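Putative hydantoin racemase (Klebsiella pneumoniae subsp. pneumoniae, PDB 3QVK) probably interconverts the D and L forms of 5-substituted hydantoins, such as 5-benzylhydantoin and 5-isobutylhydantoin, as a HyuE-family racemase. Local coordinates at residues S113-L118 with G176-G181; R120-A125 with A139-I144; A76-P81 with G96-A101; I7-S12 with P43-H48. All blocks are in the same frame, centred on the assembly; numbering follows the deposited sequence.

Contact 1: residues S113-L118 with G176-G181; sequences SIVTTL and GAIVLG. With 2AL (1-(2,5-dioxo-2,5-dihydro-1H-imidazol-4-yl)urea), chain C.
The flat groups that V115, T116 and G181 bring together are peptides, and no side-chain ring takes part. Above the carbonyl plane of V115 sits the G181 N-H, with G181 N 2.7 Å from V115 O and 40° out of that plane. The G181 carbonyl is met by a hydroxyl instead. T116 OG1 donates to G181 O at 2.7 Å, tilted 32° from the carbonyl plane. T116 reaches it because OG1 stands opposite its own backbone N (chi1 -170°). G181 has no side chain, and its CA lies 3.9 Å from T116 CB, so the two backbones come close here.

Farther back the strands pair in ordinary parallel fashion. S113 N bonds to A177 O, V179 N to S113 O, and V115 N to V179 O. On one face of the sheet I114 and V179 lie side by side, with I114 CG1 4.1 Å from V179 CB. On the other, V115 CG2 meets I178 CG2 at 4.0 Å. I178 CD1 folds back to 3.9 Å from S113 CB.

Beside T116 and G181 the bound 2AL places its O2 3.1 Å from T116 OG1. Its N1 makes a weak hydrogen bond to T117 OG1. Two neighbouring parallel strands thus bring T116, T117 and G181 to the ligand pocket at the C-terminal edge of an alpha/beta sheet.

Helices 97-108 and 122-132 pack on the I114 face, and helix 157-172 packs on V115, I178 and L180. S113 OG bonds to S175 and D173. Strand 138-143 flanks 112-116, and strand 200-201 flanks 177-181.

Contact 2: residues R120-A125 with A139-I144; sequences RTLIIA and AALHAI
L122 and L141 lie alongside and antiparallel where helix 122-132 packs on strand 138-143, each reaching past the other toward the opposite backbone. The helix is the connection of a beta-alpha-beta unit whose first strand is 112-116. With CG beside the backbone N (chi1 -72°), the branch point of L122 is aimed at the strand, and its two methyls spread over L141 and A143. The CD2 branch lies against L141, 3.8 Å from L141 CB, and reaches the H142 backbone, with L122 CD2 3.9 Å from H142 C. The CD1 branch goes to A143, 4.0 Å from A143 CB.

L141 and A143 project from the same side of the strand, two residues apart, so L122 can touch both. H142 between them points the other way. Its NE2 is bonded to D173, and its side chain packs on R165 and A169 of helix 157-172. The side chains that meet (L122, A125, L141 and A143) are all apolar, and the contact is only partly buried.

R120, two residues ahead of L122, reaches a neighbouring subunit. There it makes salt bridges to E231 and E88 of that subunit. I114 also touches L141 and T116 touches L122, so strand 112-116 joins the same packing.

One turn on from L122, A125 adds a second point of contact: its CB sits 3.7 Å from L141 CD2, a methyl that also lies 3.9 Å from L122 O.

Contact 3: residues A76-P81 with G96-A101; sequences ASFGDP and GIAEAA. Unlike the reference sequence in segment 76-81: S77 (reference Cys). With 2AL (1-(2,5-dioxo-2,5-dihydro-1H-imidazol-4-yl)urea), chain C.
With CG beside the backbone N (chi1 -62°) and the carboxylate nearly eclipsed beyond it (chi2 -9°), D80 brings its two oxygens to A98 N and E99 N at the start of helix 97-108. Each oxygen then takes one helix N-H on its syn side. A98 N donates to D80 OD1 at 3.0 Å, and E99 N donates to D80 OD2, also at 3.0 Å. The two-pronged grip fixes the rotation of the carboxylate. Y132 OH is a further partner of OD2.

The other torsion that matters is in F78, whose ring swings opposite its backbone N (chi1 -161°). A98 CB lies over one face of the ring, 3.9 Å from the centroid, in a CH-pi contact. The same methyl is 3.2 Å from F78 O. I97 sends CG1 to 3.5 Å from S77 O, and its CG2 packs on A76.

S77 to D80 form a type I turn, which presents F78 N to the bound 2AL. F78 N donates to 2AL O5 at 3.0 Å. S77, a serine where the reference has cysteine, puts its CB 3.5 Å from 2AL C5.

G96 is the N-cap residue, and its N donates to E99 OE1, one half of a capping box. E99 OE2 pairs with R87. D80, from a separate loop, supplies the bond to E99 N that an N-cap side chain would give. One loop after a parallel strand, at the C-terminal edge of the sheet, thus gives F78 N to the ligand and D80 to the helix, consistent with the substrate pocket of an Asp/Glu/hydantoin racemase.

Contact 4: residues I7-S12 with P43-H48; sequences INPNTS and PSIEGH. With 2AL (1-(2,5-dioxo-2,5-dihydro-1H-imidazol-4-yl)urea), chain C.
The loops meet at T11 and P43, whose CA atoms are 4.6 Å apart, and their touching parts run 137° apart. Each follows a neighbouring strand of a parallel sheet, 2-7 and 31-36, and leads to a helix, as is usual at the C-terminal edge of such an alpha/beta fold. T11 OG1 lies 3.3 Å from P43 N, a packing contact and not a hydrogen bond.

N10 carries the contact. Its CG lies between its own backbone N and carbonyl carbon (chi1 71°), which brings the amide to P43 O. OD1 faces back into its own loop and accepts from S12 N at 3.0 Å, an Asx turn. N8 ND2 donates to the same OD1 from above the carbonyl plane. Two bonds thus grip OD1, and a third, from ND2 to 2AL, helps fix the amide's rotation. N10 CB packs 3.4 Å from P43 O. I45 reaches the other loop, with I45 CD1 3.7 Å from P9 CB.

S12 caps the helix that follows by bonding to M15 N. E46 and S44 O bind K233 of a third subunit.

Both loops hold 2AL by one oxygen: N10 ND2 donates to 2AL O8 at 2.8 Å and I45 N to the same O8 at 2.9 Å.

In the fold
From the N terminus, contact 4 comes first and closes a loop over helix 13-26 and strand 31-36. Contact 3 follows in series, closing a loop that holds helix 83-89. Contact 1 then closes the longest loop, and contact 2 is nested inside it. None of them cross. Contacts 4 and 3 sit at the sheet of strands 2-7, 31-36, 72-75 and 94-96, and join where I7 meets A76. Contacts 1 and 2 belong to the second parallel sheet, and their strands 112-116 and 138-143 are neighbours in it. F78 of contact 3 bridges to V179 and A125. All four contacts reach 2AL, contact 2 through T121. 2AL lies where the loops of the two sheets meet.

Contact 1: residues S113-L118 with G176-G181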
loop_
_atom_site.group_PDB
_atom_site.type_symbol
_atom_site.label_atom_id
_atom_site.label_comp_id
_atom_site.label_asym_id
_atom_site.label_seq_id
_atom_site.Cartn_x
_atom_site.Cartn_y
_atom_site.Cartn_z
ATOM N N SER A 113 16.993 9.012 -6.180
ATOM C CA SER A 113 17.755 8.484 -5.053
ATOM C C SER A 113 18.060 9.600 -4.062
ATOM O O SER A 113 18.267 10.749 -4.459
ATOM C CB SER A 113 19.055 7.839 -5.534
ATOM O OG SER A 113 18.792 6.689 -6.320
ATOM N N ILE A 114 18.080 9.261 -2.776
ATOM C CA ILE A 114 18.409 10.228 -1.728
ATOM C C ILE A 114 19.829 10.002 -1.207
ATOM O O ILE A 114 20.215 8.872 -0.900
ATOM C CB ILE A 114 17.386 10.188 -0.556
ATOM C CG1 ILE A 114 15.988 10.584 -1.049
ATOM C CG2 ILE A 114 17.830 11.106 0.593
ATOM C CD1 ILE A 114 14.864 10.283 -0.067
ATOM N N VAL A 115 20.601 11.083 -1.132
ATOM C CA VAL A 115 21.927 11.060 -0.520
ATOM C C VAL A 115 21.926 12.006 0.681
ATOM O O VAL A 115 21.837 13.225 0.523
ATOM C CB VAL A 115 23.044 11.446 -1.524
ATOM C CG1 VAL A 115 24.414 11.425 -0.847
ATOM C CG2 VAL A 115 23.037 10.508 -2.727
ATOM N N THR A 116 22.012 11.430 1.879
ATOM C CA THR A 116 21.953 12.199 3.124
ATOM C C THR A 116 23.211 12.005 3.991
ATOM O O THR A 116 24.194 11.413 3.541
ATOM C CB THR A 116 20.637 11.917 3.912
ATOM O OG1 THR A 116 20.505 12.850 4.991
ATOM C CG2 THR A 116 20.597 10.490 4.455
ATOM N N THR A 117 23.165 12.504 5.225
ATOM C CA THR A 117 24.342 12.577 6.097
ATOM C C THR A 117 24.605 11.299 6.902
ATOM O O THR A 117 25.480 10.506 6.546
ATOM C CB THR A 117 24.255 13.792 7.056
ATOM O OG1 THR A 117 23.052 13.704 7.831
ATOM C CG2 THR A 117 24.251 15.099 6.273
ATOM N N LEU A 118 23.852 11.110 7.985
ATOM C CA LEU A 118 24.055 9.983 8.898
ATOM C C LEU A 118 23.078 8.836 8.644
ATOM O O LEU A 118 21.936 9.079 8.246
ATOM C CB LEU A 118 23.940 10.443 10.356
ATOM C CG LEU A 118 25.121 11.162 11.012
ATOM C CD1 LEU A 118 24.724 11.636 12.399
ATOM C CD2 LEU A 118 26.360 10.274 11.092
ATOM N N GLY A 176 16.777 8.413 -12.032
ATOM C CA GLY A 176 17.125 9.470 -12.983
ATOM C C GLY A 176 17.569 10.779 -12.354
ATOM O O GLY A 176 18.130 11.636 -13.036
ATOM N N ALA A 177 17.320 10.934 -11.055
ATOM C CA ALA A 177 17.664 12.164 -10.340
ATOM C C ALA A 177 18.155 11.890 -8.921
ATOM O O ALA A 177 17.950 10.801 -8.380
ATOM C CB ALA A 177 16.471 13.116 -10.314
ATOM N N ILE A 178 18.809 12.888 -8.330
ATOM C CA ILE A 178 19.283 12.804 -6.952
ATOM C C ILE A 178 18.633 13.884 -6.088
ATOM O O ILE A 178 18.568 15.051 -6.478
ATOM C CB ILE A 178 20.835 12.924 -6.859
ATOM C CG1 ILE A 178 21.537 11.870 -7.736
ATOM C CG2 ILE A 178 21.311 12.861 -5.400
ATOM C CD1 ILE A 178 21.308 10.411 -7.323
ATOM N N VAL A 179 18.142 13.476 -4.921
ATOM C CA VAL A 179 17.666 14.410 -3.907
ATOM C C VAL A 179 18.713 14.494 -2.798
ATOM O O VAL A 179 19.023 13.491 -2.148
ATOM C CB VAL A 179 16.288 13.986 -3.333
ATOM C CG1 VAL A 179 15.956 14.761 -2.058
ATOM C CG2 VAL A 179 15.196 14.182 -4.372
ATOM N N LEU A 180 19.266 15.689 -2.600
ATOM C CA LEU A 180 20.243 15.915 -1.536
ATOM C C LEU A 180 19.532 16.003 -0.188
ATOM O O LEU A 180 18.618 16.810 -0.008
ATOM C CB LEU A 180 21.080 17.168 -1.810
ATOM C CG LEU A 180 21.921 17.193 -3.096
ATOM C CD1 LEU A 180 22.599 18.543 -3.265
ATOM C CD2 LEU A 180 22.953 16.069 -3.133
ATOM N N GLY A 181 19.957 15.158 0.747
ATOM C CA GLY A 181 19.257 14.979 2.016
ATOM C C GLY A 181 19.737 15.825 3.179
ATOM O O GLY A 181 19.745 15.362 4.322
HETATM C C4 2AL C . 19.434 17.780 8.745
HETATM C C5 2AL C . 19.444 18.963 8.025
HETATM O O5 2AL C . 19.070 19.110 6.862
HETATM N N7 2AL C . 19.929 19.921 8.809
HETATM C C8 2AL C . 20.206 19.334 9.977
HETATM O O8 2AL C . 20.676 19.918 10.951
HETATM N N9 2AL C . 19.912 18.031 9.959
HETATM N N3 2AL C . 19.014 16.587 8.318
HETATM C C2 2AL C . 19.803 15.735 7.658
HETATM N N1 2AL C . 21.053 16.113 7.400
HETATM O O2 2AL C . 19.385 14.636 7.293
#

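Contact 2: residues R120-A125 with A139-I144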
loop_
_atom_site.group_PDB
_atom_site.type_symbol
_atom_site.label_atom_id
_atom_site.label_comp_id
_atom_site.label_asym_id
_atom_site.label_seq_id
_atom_site.Cartn_x
_atom_site.Cartn_y
_atom_site.Cartn_z
ATOM N N ARG A 120 21.475 7.064 10.799
ATOM C CA ARG A 120 20.324 7.133 11.707
ATOM C C ARG A 120 19.232 8.120 11.269
ATOM O O ARG A 120 18.131 8.115 11.825
ATOM C CB ARG A 120 20.771 7.404 13.151
ATOM C CG ARG A 120 21.303 8.809 13.426
ATOM C CD ARG A 120 21.601 8.998 14.910
ATOM N NE ARG A 120 20.436 8.712 15.749
ATOM C CZ ARG A 120 20.455 8.645 17.080
ATOM N NH1 ARG A 120 21.579 8.848 17.754
ATOM N NH2 ARG A 120 19.338 8.372 17.740
ATOM N N THR A 121 19.535 8.957 10.277
ATOM C CA THR A 121 18.546 9.890 9.729
ATOM C C THR A 121 17.754 9.271 8.574
ATOM O O THR A 121 16.735 9.821 8.152
ATOM C CB THR A 121 19.181 11.230 9.270
ATOM O OG1 THR A 121 20.081 10.999 8.179
ATOM C CG2 THR A 121 19.928 11.903 10.418
ATOM N N LEU A 122 18.224 8.127 8.077
ATOM C CA LEU A 122 17.576 7.430 6.959
ATOM C C LEU A 122 16.126 7.050 7.260
ATOM O O LEU A 122 15.252 7.230 6.411
ATOM C CB LEU A 122 18.377 6.191 6.539
ATOM C CG LEU A 122 19.709 6.394 5.809
ATOM C CD1 LEU A 122 20.517 5.107 5.806
ATOM C CD2 LEU A 122 19.499 6.897 4.387
ATOM N N ILE A 123 15.881 6.544 8.469
ATOM C CA ILE A 123 14.529 6.175 8.911
ATOM C C ILE A 123 13.570 7.372 8.904
ATOM O O ILE A 123 12.384 7.220 8.608
ATOM C CB ILE A 123 14.537 5.466 10.306
ATOM C CG1 ILE A 123 13.164 4.854 10.633
ATOM C CG2 ILE A 123 14.995 6.412 11.421
ATOM C CD1 ILE A 123 12.804 3.626 9.807
ATOM N N ILE A 124 14.097 8.553 9.227
ATOM C CA ILE A 124 13.320 9.793 9.200
ATOM C C ILE A 124 12.927 10.132 7.759
ATOM O O ILE A 124 11.780 10.503 7.494
ATOM C CB ILE A 124 14.094 10.965 9.862
ATOM C CG1 ILE A 124 14.267 10.704 11.365
ATOM C CG2 ILE A 124 13.382 12.297 9.617
ATOM C CD1 ILE A 124 15.299 11.593 12.049
ATOM N N ALA A 125 13.878 9.983 6.840
ATOM C CA ALA A 125 13.630 10.183 5.414
ATOM C C ALA A 125 12.645 9.150 4.857
ATOM O O ALA A 125 11.817 9.482 4.009
ATOM C CB ALA A 125 14.934 10.157 4.635
ATOM N N ALA A 139 13.997 5.212 -5.451
ATOM C CA ALA A 139 14.686 3.971 -5.800
ATOM C C ALA A 139 15.576 3.460 -4.668
ATOM O O ALA A 139 15.623 2.256 -4.406
ATOM C CB ALA A 139 15.500 4.158 -7.075
ATOM N N ALA A 140 16.275 4.381 -4.005
ATOM C CA ALA A 140 17.191 4.038 -2.918
ATOM C C ALA A 140 17.492 5.233 -2.017
ATOM O O ALA A 140 17.368 6.388 -2.431
ATOM C CB ALA A 140 18.493 3.460 -3.477
ATOM N N LEU A 141 17.885 4.936 -0.780
ATOM C CA LEU A 141 18.330 5.949 0.171
ATOM C C LEU A 141 19.756 5.638 0.605
ATOM O O LEU A 141 20.085 4.487 0.905
ATOM C CB LEU A 141 17.408 5.999 1.394
ATOM C CG LEU A 141 15.962 6.471 1.221
ATOM C CD1 LEU A 141 15.045 5.305 0.870
ATOM C CD2 LEU A 141 15.489 7.142 2.496
ATOM N N HIS A 142 20.599 6.666 0.630
ATOM C CA HIS A 142 22.010 6.501 0.964
ATOM C C HIS A 142 22.483 7.535 1.980
ATOM O O HIS A 142 22.022 8.679 1.976
ATOM C CB HIS A 142 22.877 6.599 -0.292
ATOM C CG HIS A 142 22.472 5.665 -1.390
ATOM N ND1 HIS A 142 22.531 4.294 -1.262
ATOM C CD2 HIS A 142 22.013 5.907 -2.641
ATOM C CE1 HIS A 142 22.118 3.731 -2.385
ATOM N NE2 HIS A 142 21.800 4.688 -3.237
ATOM N N ALA A 143 23.410 7.119 2.839
ATOM C CA ALA A 143 24.036 8.007 3.816
ATOM C C ALA A 143 25.555 7.972 3.662
ATOM O O ALA A 143 26.135 6.912 3.422
ATOM C CB ALA A 143 23.631 7.614 5.225
ATOM N N ILE A 144 26.190 9.134 3.802
ATOM C CA ILE A 144 27.645 9.253 3.633
ATOM C C ILE A 144 28.441 8.935 4.905
ATOM O O ILE A 144 29.675 8.928 4.886
ATOM C CB ILE A 144 28.061 10.647 3.071
ATOM C CG1 ILE A 144 27.563 11.782 3.979
ATOM C CG2 ILE A 144 27.563 10.812 1.631
ATOM C CD1 ILE A 144 28.254 13.121 3.750
#

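Contact 3: residues A76-P81 with G96-A101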
loop_
_atom_site.group_PDB
_atom_site.type_symbol
_atom_site.label_atom_id
_atom_site.label_comp_id
_atom_site.label_asym_id
_atom_site.label_seq_id
_atom_site.Cartn_x
_atom_site.Cartn_y
_atom_site.Cartn_z
ATOM N N ALA A 76 14.013 24.629 6.753
ATOM C CA ALA A 76 15.245 24.297 6.038
ATOM C C ALA A 76 16.123 23.197 6.645
ATOM O O ALA A 76 17.347 23.337 6.717
ATOM C CB ALA A 76 16.062 25.566 5.778
ATOM N N SER A 77 15.493 22.111 7.086
ATOM C CA SER A 77 16.215 20.873 7.392
ATOM C C SER A 77 15.443 19.671 6.852
ATOM O O SER A 77 14.211 19.674 6.833
ATOM C CB SER A 77 16.509 20.728 8.887
ATOM O OG SER A 77 15.357 20.358 9.616
ATOM N N PHE A 78 16.180 18.649 6.423
ATOM C CA PHE A 78 15.626 17.549 5.626
ATOM C C PHE A 78 14.606 16.657 6.348
ATOM O O PHE A 78 14.002 15.777 5.735
ATOM C CB PHE A 78 16.759 16.708 5.026
ATOM C CG PHE A 78 16.333 15.856 3.858
ATOM C CD1 PHE A 78 16.021 16.437 2.632
ATOM C CD2 PHE A 78 16.253 14.472 3.985
ATOM C CE1 PHE A 78 15.630 15.651 1.549
ATOM C CE2 PHE A 78 15.862 13.678 2.908
ATOM C CZ PHE A 78 15.551 14.269 1.689
ATOM N N GLY A 79 14.408 16.888 7.641
ATOM C CA GLY A 79 13.375 16.175 8.385
ATOM C C GLY A 79 12.046 16.908 8.411
ATOM O O GLY A 79 11.064 16.399 8.960
ATOM N N ASP A 80 12.020 18.102 7.812
ATOM C CA ASP A 80 10.861 19.006 7.840
ATOM C C ASP A 80 10.196 19.102 9.226
ATOM O O ASP A 80 8.975 18.966 9.333
ATOM C CB ASP A 80 9.823 18.600 6.777
ATOM C CG ASP A 80 10.361 18.687 5.352
ATOM O OD1 ASP A 80 11.475 19.216 5.143
ATOM O OD2 ASP A 80 9.654 18.227 4.429
ATOM N N PRO A 81 10.996 19.347 10.289
ATOM C CA PRO A 81 10.451 19.293 11.648
ATOM C C PRO A 81 9.377 20.346 11.911
ATOM O O PRO A 81 9.546 21.516 11.553
ATOM C CB PRO A 81 11.677 19.547 12.533
ATOM C CG PRO A 81 12.607 20.314 11.677
ATOM C CD PRO A 81 12.406 19.783 10.289
ATOM N N GLY A 96 8.434 22.526 3.552
ATOM C CA GLY A 96 9.633 21.834 4.016
ATOM C C GLY A 96 10.579 21.574 2.860
ATOM O O GLY A 96 10.140 21.450 1.714
ATOM N N ILE A 97 11.876 21.492 3.150
ATOM C CA ILE A 97 12.870 21.286 2.090
ATOM C C ILE A 97 12.923 19.848 1.562
ATOM O O ILE A 97 13.243 19.629 0.395
ATOM C CB ILE A 97 14.289 21.810 2.459
ATOM C CG1 ILE A 97 14.875 21.072 3.667
ATOM C CG2 ILE A 97 14.257 23.326 2.664
ATOM C CD1 ILE A 97 16.397 21.071 3.699
ATOM N N ALA A 98 12.606 18.876 2.417
ATOM C CA ALA A 98 12.476 17.487 1.977
ATOM C C ALA A 98 11.260 17.363 1.066
ATOM O O ALA A 98 11.345 16.794 -0.022
ATOM C CB ALA A 98 12.352 16.550 3.164
ATOM N N GLU A 99 10.141 17.918 1.528
ATOM C CA GLU A 99 8.900 17.992 0.765
ATOM C C GLU A 99 9.137 18.573 -0.631
ATOM O O GLU A 99 8.778 17.954 -1.634
ATOM C CB GLU A 99 7.875 18.833 1.540
ATOM C CG GLU A 99 6.534 19.046 0.847
ATOM C CD GLU A 99 5.664 20.076 1.555
ATOM O OE1 GLU A 99 6.216 21.023 2.159
ATOM O OE2 GLU A 99 4.424 19.944 1.506
ATOM N N ALA A 100 9.764 19.747 -0.683
ATOM C CA ALA A 100 9.990 20.459 -1.940
ATOM C C ALA A 100 10.923 19.720 -2.899
ATOM O O ALA A 100 10.651 19.656 -4.099
ATOM C CB ALA A 100 10.508 21.858 -1.670
ATOM N N ALA A 101 12.010 19.162 -2.366
ATOM C CA ALA A 101 12.981 18.414 -3.169
ATOM C C ALA A 101 12.364 17.163 -3.791
ATOM O O ALA A 101 12.608 16.862 -4.962
ATOM C CB ALA A 101 14.201 18.047 -2.334
HETATM C C4 2AL C . 19.434 17.780 8.745
HETATM C C5 2AL C . 19.444 18.963 8.025
HETATM O O5 2AL C . 19.070 19.110 6.862
HETATM N N7 2AL C . 19.929 19.921 8.809
HETATM C C8 2AL C . 20.206 19.334 9.977
HETATM O O8 2AL C . 20.676 19.918 10.951
HETATM N N9 2AL C . 19.912 18.031 9.959
HETATM N N3 2AL C . 19.014 16.587 8.318
HETATM C C2 2AL C . 19.803 15.735 7.658
HETATM N N1 2AL C . 21.053 16.113 7.400
HETATM O O2 2AL C . 19.385 14.636 7.293
#

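Contact 4: residues I7-S12 with P43-H48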
loop_
_atom_site.group_PDB
_atom_site.type_symbol
_atom_site.label_atom_id
_atom_site.label_comp_id
_atom_site.label_asym_id
_atom_site.label_seq_id
_atom_site.Cartn_x
_atom_site.Cartn_y
_atom_site.Cartn_z
ATOM N N ILE A 7 13.647 29.410 7.509
ATOM C CA ILE A 7 14.025 29.021 8.863
ATOM C C ILE A 7 14.939 27.804 8.856
ATOM O O ILE A 7 14.534 26.714 8.449
ATOM C CB ILE A 7 12.784 28.716 9.746
ATOM C CG1 ILE A 7 11.789 29.880 9.711
ATOM C CG2 ILE A 7 13.208 28.394 11.187
ATOM C CD1 ILE A 7 10.396 29.511 10.169
ATOM N N ASN A 8 16.177 28.004 9.300
ATOM C CA ASN A 8 17.053 26.895 9.641
ATOM C C ASN A 8 16.634 26.400 11.026
ATOM O O ASN A 8 16.749 27.143 12.000
ATOM C CB ASN A 8 18.522 27.340 9.631
ATOM C CG ASN A 8 19.486 26.221 10.012
ATOM O OD1 ASN A 8 19.142 25.039 9.967
ATOM N ND2 ASN A 8 20.706 26.596 10.383
ATOM N N PRO A 9 16.120 25.155 11.113
ATOM C CA PRO A 9 15.600 24.615 12.372
ATOM C C PRO A 9 16.676 24.342 13.423
ATOM O O PRO A 9 16.355 24.240 14.609
ATOM C CB PRO A 9 14.935 23.301 11.941
ATOM C CG PRO A 9 14.704 23.454 10.476
ATOM C CD PRO A 9 15.890 24.220 10.002
ATOM N N ASN A 10 17.929 24.214 12.991
ATOM C CA ASN A 10 19.047 24.106 13.927
ATOM C C ASN A 10 19.667 25.476 14.232
ATOM O O ASN A 10 19.410 26.448 13.519
ATOM C CB ASN A 10 20.091 23.080 13.449
ATOM C CG ASN A 10 20.881 23.544 12.234
ATOM O OD1 ASN A 10 21.512 24.602 12.249
ATOM N ND2 ASN A 10 20.875 22.731 11.184
ATOM N N THR A 11 20.477 25.543 15.287
ATOM C CA THR A 11 21.025 26.815 15.771
ATOM C C THR A 11 22.394 27.173 15.182
ATOM O O THR A 11 23.034 28.131 15.626
ATOM C CB THR A 11 21.122 26.844 17.316
ATOM O OG1 THR A 11 21.983 25.790 17.762
ATOM C CG2 THR A 11 19.746 26.682 17.954
ATOM N N SER A 12 22.844 26.410 14.189
ATOM C CA SER A 12 24.116 26.689 13.522
ATOM C C SER A 12 23.992 27.893 12.595
ATOM O O SER A 12 23.295 27.836 11.578
ATOM C CB SER A 12 24.601 25.466 12.741
ATOM O OG SER A 12 25.703 25.791 11.908
ATOM N N PRO A 43 22.416 22.510 17.696
ATOM C CA PRO A 43 23.302 22.934 16.599
ATOM C C PRO A 43 23.137 22.145 15.297
ATOM O O PRO A 43 23.358 22.696 14.216
ATOM C CB PRO A 43 24.706 22.712 17.176
ATOM C CG PRO A 43 24.520 22.759 18.647
ATOM C CD PRO A 43 23.192 22.114 18.885
ATOM N N SER A 44 22.776 20.869 15.404
ATOM C CA SER A 44 22.496 20.035 14.234
ATOM C C SER A 44 21.431 18.998 14.566
ATOM O O SER A 44 21.282 18.597 15.722
ATOM C CB SER A 44 23.769 19.357 13.716
ATOM O OG SER A 44 24.266 18.406 14.642
ATOM N N ILE A 45 20.692 18.572 13.546
ATOM C CA ILE A 45 19.594 17.628 13.731
ATOM C C ILE A 45 19.987 16.248 13.208
ATOM O O ILE A 45 20.134 16.046 11.999
ATOM C CB ILE A 45 18.291 18.134 13.070
ATOM C CG1 ILE A 45 17.939 19.532 13.592
ATOM C CG2 ILE A 45 17.147 17.166 13.339
ATOM C CD1 ILE A 45 17.129 20.373 12.623
ATOM N N GLU A 46 20.164 15.310 14.137
ATOM C CA GLU A 46 20.670 13.974 13.827
ATOM C C GLU A 46 19.880 12.896 14.568
ATOM O O GLU A 46 20.458 12.049 15.254
ATOM C CB GLU A 46 22.159 13.874 14.184
ATOM C CG GLU A 46 23.057 14.864 13.451
ATOM C CD GLU A 46 24.488 14.856 13.952
ATOM O OE1 GLU A 46 24.703 14.765 15.179
ATOM O OE2 GLU A 46 25.403 14.952 13.110
ATOM N N GLY A 47 18.559 12.935 14.431
ATOM C CA GLY A 47 17.688 11.973 15.101
ATOM C C GLY A 47 16.377 12.569 15.572
ATOM O O GLY A 47 16.115 13.756 15.370
ATOM N N HIS A 48 15.565 11.736 16.217
ATOM C CA HIS A 48 14.203 12.099 16.610
ATOM C C HIS A 48 14.154 13.099 17.765
ATOM O O HIS A 48 13.286 13.975 17.794
ATOM C CB HIS A 48 13.401 10.841 16.952
ATOM C CG HIS A 48 13.427 9.800 15.876
ATOM N ND1 HIS A 48 14.368 8.794 15.836
ATOM C CD2 HIS A 48 12.631 9.613 14.797
ATOM C CE1 HIS A 48 14.150 8.031 14.779
ATOM N NE2 HIS A 48 13.100 8.505 14.134
HETATM C C4 2AL C . 19.434 17.780 8.745
HETATM C C5 2AL C . 19.444 18.963 8.025
HETATM O O5 2AL C . 19.070 19.110 6.862
HETATM N N7 2AL C . 19.929 19.921 8.809
HETATM C C8 2AL C . 20.206 19.334 9.977
HETATM O O8 2AL C . 20.676 19.918 10.951
HETATM N N9 2AL C . 19.912 18.031 9.959
HETATM N N3 2AL C . 19.014 16.587 8.318
HETATM C C2 2AL C . 19.803 15.735 7.658
HETATM N N1 2AL C . 21.053 16.113 7.400
HETATM O O2 2AL C . 19.385 14.636 7.293
#